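Phage-like element PBSX protein XkdH (Bacillus subtilis, PDB 3F3B) is of unknown function but, as a product of the defective prophage PBSX with a small beta-barrel fold, probably contributes to the phage-like particle. Local coordinates at residues 12-17 and 87-92; 48-53 and 72-77; 68-73 and 111-116. One frame throughout, in Å; residues are numbered along the deposited sequence.

The three contacts are strand seams in one curled antiparallel sheet. Contact 1 joins strands 9-19 and 87-90, contact 2 strands 48-61 and 66-77, and contact 3 strands 66-77 and 107-114. Strand 93-97 lies between 107-114 and 87-90, and 9-19 beside 48-61, so the pairings run round into a closed barrel. The centres lie about 12 to 13 Å apart. Contacts 2 and 3 share Phe-72 and Leu-73. Along the chain contact 2 falls between the segments of contact 1, whereas those of contacts 1 and 3 alternate. Inside, Ile-13 meets Phe-76 and Trp-90 meets Phe-52 (contacts 1 and 2), while Ala-112 meets Ile-88 and Val-74. Strands distant in the chain thus close one small barrel core.

Contact 1. Residues 12-17 and 87-92; sequences DIYHEA and KIIWEN. With PO4 (phosphate ion), chain B.
The carbonyl oxygen of Lys-87 receives the N-H of Tyr-14, with Tyr-14 N and Lys-87 O 2.7 Å apart. The CA-H of Ile-13 also approaches this oxygen. Lys-87 N returns a bond to Tyr-14 O, and Asp-12 and Ile-89 form a second hydrogen-bonded pair. Ile-13 and Ile-88 face each other between these two pairs, without backbone bonds of their own to one another.

Tyr-14, Lys-87 and Ile-89 share one face of the sheet. Lys-87 starts extended and then bends at chi3 (66°), which carries CE over the flat of the Tyr-14 ring. Lys-87 CE lies 3.8 Å from Tyr-14 CG. Lys-87 NZ is 4.7 Å from the ring centroid and close to the ring normal, a cation-pi contact. The ring leans over toward the next residue pair. Its CE2 reaches Ile-89 CG1 at 3.4 Å, obliquely. Asp-12 is on the same face, and its OD1 is held by the backbone N-H of Asp-47.

Ile-13 and Ile-88 point together into the interior. Ile-13 CG1 and Ile-88 CG2 touch there at 4.0 Å.

At the far end, Trp-90 meets a phosphate ion at its indole edge. Trp-90 NE1 donates in the ring plane to phosphate O4 at 2.8 Å, and the bond is fairly straight (165°). His-9 ND1 and Arg-10 N also bond the ion. Glu-91 OE1 is 3.0 Å from phosphate O1. The ion probably came from the crystallisation liquor.

The whole is a regular antiparallel ladder between strands 9-19 and 87-90 of the curled barrel sheet, with Ile-13 and Ile-88 buried on one face and Asp-12, Tyr-14, Lys-87 and Ile-89 on the other, partly exposed face.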
loop_
_atom_site.group_PDB
_atom_site.type_symbol
_atom_site.label_atom_id
_atom_site.label_comp_id
_atom_site.label_asym_id
_atom_site.label_seq_id
_atom_site.Cartn_x
_atom_site.Cartn_y
_atom_site.Cartn_z
ATOM N N ASP A 12 0.784 -8.638 -1.742
ATOM C CA ASP A 12 2.120 -8.620 -1.171
ATOM C C ASP A 12 2.235 -7.238 -0.560
ATOM O O ASP A 12 1.727 -6.266 -1.117
ATOM C CB ASP A 12 3.186 -8.798 -2.246
ATOM C CG ASP A 12 3.194 -10.191 -2.824
ATOM O OD1 ASP A 12 2.760 -11.130 -2.115
ATOM O OD2 ASP A 12 3.650 -10.345 -3.977
ATOM N N ILE A 13 2.896 -7.150 0.584
ATOM C CA ILE A 13 3.045 -5.884 1.268
ATOM C C ILE A 13 4.518 -5.486 1.387
ATOM O O ILE A 13 5.376 -6.321 1.659
ATOM C CB ILE A 13 2.408 -5.974 2.673
ATOM C CG1 ILE A 13 0.965 -6.476 2.557
ATOM C CG2 ILE A 13 2.403 -4.615 3.331
ATOM C CD1 ILE A 13 0.288 -6.778 3.897
ATOM N N TYR A 14 4.790 -4.202 1.177
ATOM C CA TYR A 14 6.138 -3.642 1.257
ATOM C C TYR A 14 6.104 -2.475 2.227
ATOM O O TYR A 14 5.278 -1.567 2.088
ATOM C CB TYR A 14 6.598 -3.093 -0.101
ATOM C CG TYR A 14 6.644 -4.094 -1.229
ATOM C CD1 TYR A 14 7.859 -4.454 -1.816
ATOM C CD2 TYR A 14 5.472 -4.663 -1.730
ATOM C CE1 TYR A 14 7.903 -5.354 -2.880
ATOM C CE2 TYR A 14 5.502 -5.564 -2.786
ATOM C CZ TYR A 14 6.718 -5.908 -3.359
ATOM O OH TYR A 14 6.746 -6.817 -4.396
ATOM N N HIS A 15 7.018 -2.477 3.189
ATOM C CA HIS A 15 7.078 -1.402 4.162
ATOM C C HIS A 15 8.104 -0.344 3.781
ATOM O O HIS A 15 9.159 -0.659 3.230
ATOM C CB HIS A 15 7.436 -1.959 5.533
ATOM C CG HIS A 15 6.499 -3.014 6.021
ATOM N ND1 HIS A 15 5.130 -2.908 5.897
ATOM C CD2 HIS A 15 6.729 -4.170 6.683
ATOM C CE1 HIS A 15 4.557 -3.951 6.464
ATOM N NE2 HIS A 15 5.505 -4.733 6.950
ATOM N N GLU A 16 7.789 0.914 4.067
ATOM C CA GLU A 16 8.726 1.989 3.795
ATOM C C GLU A 16 9.910 1.711 4.720
ATOM O O GLU A 16 9.726 1.264 5.852
ATOM C CB GLU A 16 8.098 3.347 4.133
ATOM C CG GLU A 16 6.971 3.768 3.195
ATOM C CD GLU A 16 7.477 4.333 1.870
ATOM O OE1 GLU A 16 8.497 3.823 1.350
ATOM O OE2 GLU A 16 6.849 5.279 1.339
ATOM N N ALA A 17 11.122 1.954 4.243
ATOM C CA ALA A 17 12.296 1.710 5.067
ATOM C C ALA A 17 13.337 2.804 4.888
ATOM O O ALA A 17 13.449 3.401 3.817
ATOM C CB ALA A 17 12.904 0.343 4.727
ATOM N N LYS A 87 3.109 -0.398 0.763
ATOM C CA LYS A 87 2.742 -0.567 -0.636
ATOM C C LYS A 87 2.224 -1.994 -0.748
ATOM O O LYS A 87 2.912 -2.937 -0.353
ATOM C CB LYS A 87 3.942 -0.399 -1.570
ATOM C CG LYS A 87 3.626 -0.771 -3.026
ATOM C CD LYS A 87 4.763 -0.433 -3.988
ATOM C CE LYS A 87 6.008 -1.264 -3.717
ATOM N NZ LYS A 87 7.097 -0.926 -4.666
ATOM N N ILE A 88 1.007 -2.161 -1.245
ATOM C CA ILE A 88 0.485 -3.506 -1.400
ATOM C C ILE A 88 0.272 -3.764 -2.882
ATOM O O ILE A 88 -0.136 -2.872 -3.630
ATOM C CB ILE A 88 -0.852 -3.725 -0.641
ATOM C CG1 ILE A 88 -1.989 -2.976 -1.342
ATOM C CG2 ILE A 88 -0.707 -3.276 0.812
ATOM C CD1 ILE A 88 -3.370 -3.329 -0.818
ATOM N N ILE A 89 0.581 -4.986 -3.301
ATOM C CA ILE A 89 0.430 -5.389 -4.687
ATOM C C ILE A 89 -0.701 -6.410 -4.765
ATOM O O ILE A 89 -0.608 -7.495 -4.186
ATOM C CB ILE A 89 1.709 -6.061 -5.217
ATOM C CG1 ILE A 89 2.935 -5.170 -4.965
ATOM C CG2 ILE A 89 1.537 -6.387 -6.694
ATOM C CD1 ILE A 89 3.033 -3.952 -5.843
ATOM N N TRP A 90 -1.772 -6.049 -5.465
ATOM C CA TRP A 90 -2.911 -6.935 -5.641
ATOM C C TRP A 90 -3.192 -7.012 -7.131
ATOM O O TRP A 90 -3.466 -5.995 -7.771
ATOM C CB TRP A 90 -4.137 -6.397 -4.910
ATOM C CG TRP A 90 -5.404 -7.109 -5.286
ATOM C CD1 TRP A 90 -5.721 -8.416 -5.035
ATOM C CD2 TRP A 90 -6.508 -6.561 -6.015
ATOM N NE1 TRP A 90 -6.955 -8.716 -5.564
ATOM C CE2 TRP A 90 -7.461 -7.595 -6.173
ATOM C CE3 TRP A 90 -6.786 -5.295 -6.554
ATOM C CZ2 TRP A 90 -8.673 -7.405 -6.849
ATOM C CZ3 TRP A 90 -7.992 -5.103 -7.226
ATOM C CH2 TRP A 90 -8.920 -6.157 -7.367
ATOM N N GLU A 91 -3.102 -8.220 -7.680
ATOM C CA GLU A 91 -3.332 -8.451 -9.103
ATOM C C GLU A 91 -2.511 -7.530 -9.993
ATOM O O GLU A 91 -3.025 -6.913 -10.925
ATOM C CB GLU A 91 -4.822 -8.314 -9.422
ATOM C CG GLU A 91 -5.640 -9.509 -8.958
ATOM C CD GLU A 91 -7.118 -9.349 -9.233
ATOM O OE1 GLU A 91 -7.867 -10.334 -9.037
ATOM O OE2 GLU A 91 -7.533 -8.235 -9.636
ATOM N N ASN A 92 -1.222 -7.442 -9.690
ATOM C CA ASN A 92 -0.291 -6.624 -10.455
ATOM C C ASN A 92 -0.439 -5.116 -10.349
ATOM O O ASN A 92 0.184 -4.382 -11.114
ATOM C CB ASN A 92 -0.332 -7.018 -11.932
ATOM C CG ASN A 92 0.064 -8.454 -12.154
ATOM O OD1 ASN A 92 1.108 -8.901 -11.675
ATOM N ND2 ASN A 92 -0.766 -9.191 -12.889
HETATM P P PO4 B . -6.948 -12.390 -5.993
HETATM O O1 PO4 B . -6.223 -12.164 -7.272
HETATM O O2 PO4 B . -7.635 -13.707 -6.035
HETATM O O3 PO4 B . -5.982 -12.372 -4.869
HETATM O O4 PO4 B . -7.955 -11.318 -5.799
#

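Contact 2. Residues 48-53 and 72-77; sequences VPCYFT and FLVHFP
His-75 lies against Tyr-51 across the beta hairpin of strands 48-61 and 66-77, one of the antiparallel seams of the barrel. Its CB sits over the face of the Tyr-51 ring, 3.5 Å from the centroid, as a CH-pi contact. CG lies against Tyr-51 CE1 and CZ. From there the imidazole runs on as an offset stack, with the planes at 17°. ND1 turns back to the backbone and gives a weak, bent hydrogen bond to Tyr-51 O at 3.0 Å. Tyr-51 O thus takes two N-H groups of His-75, one from the backbone and one, weakly, from the ring. On the other branch, His-75 CD2 lies 3.2 Å from Tyr-51 OH. CE1, at the far edge, meets Thr-53: OG1 approaches it near the imidazole plane at 3.1 Å, and the methyl CG2 lies close by. The stack, the weak ND1 bond and Thr-53 together restrict the rotation of the imidazole.

Tyr-51 can reach over the histidine because its CG lies between the backbone N and carbonyl carbon (chi1 72°).

The opposite face of the sheet carries Phe-52, Phe-72 and Val-74. The two phenyl rings stack face to face, with centroids 4.0 Å apart and planes at 20°. Phe-72 CE2 sits over the centre of the Phe-52 ring, while Val-74 CG1 comes at its edge. The indole of Trp-90 meets Phe-52 edge-to-face, and Tyr-95 packs on Phe-72, so the pair is part of an aromatic cluster.

Toward the open end of the hairpin, Phe-76 CD1 meets Cys-50 CB and Val-48 CG1, with Cys-50 SG oblique to the ring. Cys-50 CB rests 3.7 Å from Val-74 CG1, and Pro-49 CG touches Pro-77 CG at 3.7 Å.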
loop_
_atom_site.group_PDB
_atom_site.type_symbol
_atom_site.label_atom_id
_atom_site.label_comp_id
_atom_site.label_asym_id
_atom_site.label_seq_id
_atom_site.Cartn_x
_atom_site.Cartn_y
_atom_site.Cartn_z
ATOM N N VAL A 48 -0.660 -12.325 1.480
ATOM C CA VAL A 48 -1.450 -12.036 2.671
ATOM C C VAL A 48 -2.940 -11.977 2.332
ATOM O O VAL A 48 -3.331 -11.358 1.338
ATOM C CB VAL A 48 -1.033 -10.685 3.298
ATOM C CG1 VAL A 48 -1.791 -10.455 4.596
ATOM C CG2 VAL A 48 0.460 -10.672 3.548
ATOM N N PRO A 49 -3.789 -12.621 3.159
ATOM C CA PRO A 49 -5.237 -12.646 2.953
ATOM C C PRO A 49 -5.922 -11.365 3.413
ATOM O O PRO A 49 -5.595 -10.809 4.467
ATOM C CB PRO A 49 -5.671 -13.850 3.769
ATOM C CG PRO A 49 -4.754 -13.789 4.926
ATOM C CD PRO A 49 -3.419 -13.482 4.298
ATOM N N CYS A 50 -6.887 -10.912 2.618
ATOM C CA CYS A 50 -7.638 -9.705 2.927
ATOM C C CYS A 50 -8.931 -9.686 2.114
ATOM O O CYS A 50 -9.148 -10.533 1.244
ATOM C CB CYS A 50 -6.801 -8.482 2.567
ATOM S SG CYS A 50 -6.329 -8.456 0.820
ATOM N N TYR A 51 -9.793 -8.722 2.407
ATOM C CA TYR A 51 -11.036 -8.568 1.669
ATOM C C TYR A 51 -11.371 -7.086 1.670
ATOM O O TYR A 51 -10.997 -6.363 2.596
ATOM C CB TYR A 51 -12.152 -9.422 2.289
ATOM C CG TYR A 51 -12.711 -8.952 3.609
ATOM C CD1 TYR A 51 -13.712 -7.984 3.656
ATOM C CD2 TYR A 51 -12.286 -9.519 4.807
ATOM C CE1 TYR A 51 -14.283 -7.595 4.861
ATOM C CE2 TYR A 51 -12.852 -9.135 6.023
ATOM C CZ TYR A 51 -13.852 -8.171 6.040
ATOM O OH TYR A 51 -14.426 -7.791 7.234
ATOM N N PHE A 52 -12.060 -6.622 0.633
ATOM C CA PHE A 52 -12.365 -5.199 0.543
ATOM C C PHE A 52 -13.829 -4.791 0.643
ATOM O O PHE A 52 -14.734 -5.576 0.376
ATOM C CB PHE A 52 -11.836 -4.620 -0.777
ATOM C CG PHE A 52 -10.486 -5.137 -1.201
ATOM C CD1 PHE A 52 -9.455 -5.304 -0.286
ATOM C CD2 PHE A 52 -10.227 -5.387 -2.552
ATOM C CE1 PHE A 52 -8.177 -5.709 -0.713
ATOM C CE2 PHE A 52 -8.965 -5.788 -2.986
ATOM C CZ PHE A 52 -7.936 -5.949 -2.063
ATOM N N THR A 53 -14.036 -3.534 1.032
ATOM C CA THR A 53 -15.361 -2.920 1.091
ATOM C C THR A 53 -15.133 -1.481 0.631
ATOM O O THR A 53 -14.001 -1.110 0.297
ATOM C CB THR A 53 -15.973 -2.923 2.498
ATOM O OG1 THR A 53 -15.239 -2.037 3.352
ATOM C CG2 THR A 53 -15.967 -4.338 3.067
ATOM N N PHE A 72 -10.071 1.377 -1.769
ATOM C CA PHE A 72 -10.948 0.483 -1.044
ATOM C C PHE A 72 -10.462 0.347 0.373
ATOM O O PHE A 72 -9.293 0.581 0.674
ATOM C CB PHE A 72 -11.016 -0.909 -1.687
ATOM C CG PHE A 72 -9.738 -1.354 -2.341
ATOM C CD1 PHE A 72 -9.544 -1.172 -3.711
ATOM C CD2 PHE A 72 -8.738 -1.972 -1.602
ATOM C CE1 PHE A 72 -8.372 -1.601 -4.331
ATOM C CE2 PHE A 72 -7.560 -2.405 -2.215
ATOM C CZ PHE A 72 -7.380 -2.218 -3.581
ATOM N N LEU A 73 -11.380 -0.009 1.253
ATOM C CA LEU A 73 -11.040 -0.207 2.637
ATOM C C LEU A 73 -10.593 -1.659 2.727
ATOM O O LEU A 73 -11.390 -2.577 2.492
ATOM C CB LEU A 73 -12.269 0.034 3.511
ATOM C CG LEU A 73 -12.086 -0.207 5.002
ATOM C CD1 LEU A 73 -11.030 0.732 5.535
ATOM C CD2 LEU A 73 -13.414 0.006 5.721
ATOM N N VAL A 74 -9.319 -1.871 3.043
ATOM C CA VAL A 74 -8.793 -3.223 3.154
ATOM C C VAL A 74 -8.946 -3.770 4.564
ATOM O O VAL A 74 -8.706 -3.058 5.530
ATOM C CB VAL A 74 -7.298 -3.290 2.801
ATOM C CG1 VAL A 74 -6.878 -4.744 2.706
ATOM C CG2 VAL A 74 -7.024 -2.562 1.488
ATOM N N HIS A 75 -9.347 -5.034 4.671
ATOM C CA HIS A 75 -9.504 -5.701 5.961
ATOM C C HIS A 75 -8.441 -6.794 6.010
ATOM O O HIS A 75 -8.416 -7.671 5.147
ATOM C CB HIS A 75 -10.892 -6.323 6.075
ATOM C CG HIS A 75 -12.006 -5.344 5.895
ATOM N ND1 HIS A 75 -12.175 -4.618 4.736
ATOM C CD2 HIS A 75 -13.013 -4.973 6.723
ATOM C CE1 HIS A 75 -13.240 -3.843 4.857
ATOM N NE2 HIS A 75 -13.765 -4.041 6.052
ATOM N N PHE A 76 -7.570 -6.723 7.015
ATOM C CA PHE A 76 -6.465 -7.660 7.193
ATOM C C PHE A 76 -6.573 -8.414 8.502
ATOM O O PHE A 76 -7.192 -7.938 9.458
ATOM C CB PHE A 76 -5.135 -6.918 7.265
ATOM C CG PHE A 76 -4.679 -6.307 5.979
ATOM C CD1 PHE A 76 -4.142 -7.096 4.974
ATOM C CD2 PHE A 76 -4.670 -4.921 5.823
ATOM C CE1 PHE A 76 -3.594 -6.518 3.847
ATOM C CE2 PHE A 76 -4.119 -4.334 4.694
ATOM C CZ PHE A 76 -3.580 -5.134 3.706
ATOM N N PRO A 77 -5.932 -9.592 8.578
ATOM C CA PRO A 77 -5.967 -10.383 9.809
ATOM C C PRO A 77 -5.178 -9.566 10.819
ATOM O O PRO A 77 -4.254 -8.850 10.444
ATOM C CB PRO A 77 -5.224 -11.661 9.430
ATOM C CG PRO A 77 -5.354 -11.734 7.939
ATOM C CD PRO A 77 -5.184 -10.297 7.525
#

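Contact 3. Residues 68-73 and 111-116; sequences VYHSFL and VAVRDE
Val-68 and Arg-114 meet at about a right angle. With CG anti to the backbone N (chi1 169°) and the chain extended to NE, the arginine runs alongside the end of segment 68-73. Its CD passes Val-68 CG2 at 4.0 Å. Beyond, its NH1 makes only a long, weak ion pair with a second phosphate ion, different from that at Trp-90 and probably also from the crystallisation liquor.

His-70 and Val-113 instead lie side by side and point the same way. His-70 CE1 is 4.1 Å from Val-113 CG1. His-70 ND1 makes a weak hydrogen bond to Gln-58 OE1. Ser-71 adds its CB against Val-113 CG2.

Farther along, Leu-73 and Val-111 again cross at about a right angle, touching through Leu-73 CD1 and Val-111 CG2. On the other face of the sheet the methyl of Ala-112 approaches the Phe-72 ring obliquely, with its CB 3.8 Å from Phe-72 CE2.

Backbone bonds hold these pairings in register. Arg-114 N reaches His-70 O at 2.8 Å, nearly straight (173°), and Phe-72 and Ala-112 bond each other in both directions.

Strand 66-77 has strand 107-114 on one side and strand 48-61 on the other. Toward the latter, His-70 and Ser-71 both face Thr-56 in a classic beta bulge. Strand 93-97 continues the sheet beyond 107-114, with Leu-97 packed on Ala-112.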
loop_
_atom_site.group_PDB
_atom_site.type_symbol
_atom_site.label_atom_id
_atom_site.label_comp_id
_atom_site.label_asym_id
_atom_site.label_seq_id
_atom_site.Cartn_x
_atom_site.Cartn_y
_atom_site.Cartn_z
ATOM N N VAL A 68 -10.501 1.253 -13.431
ATOM C CA VAL A 68 -9.736 0.522 -12.430
ATOM C C VAL A 68 -10.255 0.889 -11.041
ATOM O O VAL A 68 -11.080 1.799 -10.893
ATOM C CB VAL A 68 -8.245 0.896 -12.489
ATOM C CG1 VAL A 68 -7.700 0.671 -13.885
ATOM C CG2 VAL A 68 -8.064 2.350 -12.080
ATOM N N TYR A 69 -9.785 0.171 -10.027
ATOM C CA TYR A 69 -10.182 0.474 -8.661
ATOM C C TYR A 69 -9.325 1.648 -8.210
ATOM O O TYR A 69 -8.108 1.638 -8.377
ATOM C CB TYR A 69 -9.953 -0.733 -7.753
ATOM C CG TYR A 69 -10.977 -1.824 -7.952
ATOM C CD1 TYR A 69 -12.219 -1.760 -7.323
ATOM C CD2 TYR A 69 -10.721 -2.899 -8.799
ATOM C CE1 TYR A 69 -13.185 -2.739 -7.531
ATOM C CE2 TYR A 69 -11.678 -3.885 -9.017
ATOM C CZ TYR A 69 -12.907 -3.799 -8.381
ATOM O OH TYR A 69 -13.856 -4.766 -8.602
ATOM N N HIS A 70 -9.963 2.674 -7.667
ATOM C CA HIS A 70 -9.231 3.841 -7.210
ATOM C C HIS A 70 -8.807 3.643 -5.763
ATOM O O HIS A 70 -7.702 4.014 -5.366
ATOM C CB HIS A 70 -10.106 5.092 -7.337
ATOM C CG HIS A 70 -9.504 6.313 -6.715
ATOM N ND1 HIS A 70 -8.307 6.851 -7.138
ATOM C CD2 HIS A 70 -9.928 7.093 -5.693
ATOM C CE1 HIS A 70 -8.019 7.909 -6.403
ATOM N NE2 HIS A 70 -8.987 8.077 -5.518
ATOM N N SER A 71 -9.688 3.048 -4.975
ATOM C CA SER A 71 -9.382 2.812 -3.581
ATOM C C SER A 71 -10.394 1.859 -2.959
ATOM O O SER A 71 -11.435 1.560 -3.545
ATOM C CB SER A 71 -9.405 4.132 -2.817
ATOM O OG SER A 71 -10.732 4.617 -2.689
ATOM N N PHE A 72 -10.071 1.377 -1.769
ATOM C CA PHE A 72 -10.948 0.483 -1.044
ATOM C C PHE A 72 -10.462 0.347 0.373
ATOM O O PHE A 72 -9.293 0.581 0.674
ATOM C CB PHE A 72 -11.016 -0.909 -1.687
ATOM C CG PHE A 72 -9.738 -1.354 -2.341
ATOM C CD1 PHE A 72 -9.544 -1.172 -3.711
ATOM C CD2 PHE A 72 -8.738 -1.972 -1.602
ATOM C CE1 PHE A 72 -8.372 -1.601 -4.331
ATOM C CE2 PHE A 72 -7.560 -2.405 -2.215
ATOM C CZ PHE A 72 -7.380 -2.218 -3.581
ATOM N N LEU A 73 -11.380 -0.009 1.253
ATOM C CA LEU A 73 -11.040 -0.207 2.637
ATOM C C LEU A 73 -10.593 -1.659 2.727
ATOM O O LEU A 73 -11.390 -2.577 2.492
ATOM C CB LEU A 73 -12.269 0.034 3.511
ATOM C CG LEU A 73 -12.086 -0.207 5.002
ATOM C CD1 LEU A 73 -11.030 0.732 5.535
ATOM C CD2 LEU A 73 -13.414 0.006 5.721
ATOM N N VAL A 111 -7.490 2.167 4.568
ATOM C CA VAL A 111 -7.784 2.532 3.192
ATOM C C VAL A 111 -6.552 2.408 2.302
ATOM O O VAL A 111 -5.453 2.850 2.663
ATOM C CB VAL A 111 -8.314 3.993 3.106
ATOM C CG1 VAL A 111 -8.426 4.428 1.652
ATOM C CG2 VAL A 111 -9.690 4.097 3.794
ATOM N N ALA A 112 -6.738 1.784 1.141
ATOM C CA ALA A 112 -5.661 1.628 0.172
ATOM C C ALA A 112 -6.022 2.532 -1.016
ATOM O O ALA A 112 -7.191 2.627 -1.386
ATOM C CB ALA A 112 -5.564 0.177 -0.270
ATOM N N VAL A 113 -5.036 3.208 -1.602
ATOM C CA VAL A 113 -5.315 4.087 -2.728
ATOM C C VAL A 113 -4.378 3.812 -3.904
ATOM O O VAL A 113 -3.175 3.625 -3.725
ATOM C CB VAL A 113 -5.209 5.599 -2.316
ATOM C CG1 VAL A 113 -5.536 6.500 -3.505
ATOM C CG2 VAL A 113 -6.181 5.906 -1.187
ATOM N N ARG A 114 -4.958 3.786 -5.105
ATOM C CA ARG A 114 -4.229 3.553 -6.352
ATOM C C ARG A 114 -2.930 4.350 -6.356
ATOM O O ARG A 114 -2.938 5.576 -6.304
ATOM C CB ARG A 114 -5.120 3.954 -7.533
ATOM C CG ARG A 114 -4.453 4.018 -8.897
ATOM C CD ARG A 114 -5.468 4.501 -9.951
ATOM N NE ARG A 114 -4.848 5.236 -11.054
ATOM C CZ ARG A 114 -4.135 4.674 -12.027
ATOM N NH1 ARG A 114 -3.947 3.358 -12.042
ATOM N NH2 ARG A 114 -3.600 5.429 -12.981
ATOM N N ASP A 115 -1.813 3.637 -6.420
ATOM C CA ASP A 115 -0.496 4.257 -6.399
ATOM C C ASP A 115 -0.333 5.435 -7.353
ATOM O O ASP A 115 -0.041 6.550 -6.919
ATOM C CB ASP A 115 0.581 3.214 -6.703
ATOM C CG ASP A 115 1.935 3.590 -6.127
ATOM O OD1 ASP A 115 2.136 4.777 -5.798
ATOM O OD2 ASP A 115 2.802 2.697 -6.005
ATOM N N GLU A 116 -0.526 5.197 -8.646
ATOM C CA GLU A 116 -0.353 6.256 -9.638
ATOM C C GLU A 116 -1.353 7.405 -9.649
ATOM O O GLU A 116 -1.356 8.209 -10.581
ATOM C CB GLU A 116 -0.258 5.657 -11.045
ATOM C CG GLU A 116 1.096 5.018 -11.330
ATOM C CD GLU A 116 1.276 4.637 -12.783
ATOM O OE1 GLU A 116 0.491 3.803 -13.285
ATOM O OE2 GLU A 116 2.205 5.174 -13.422
#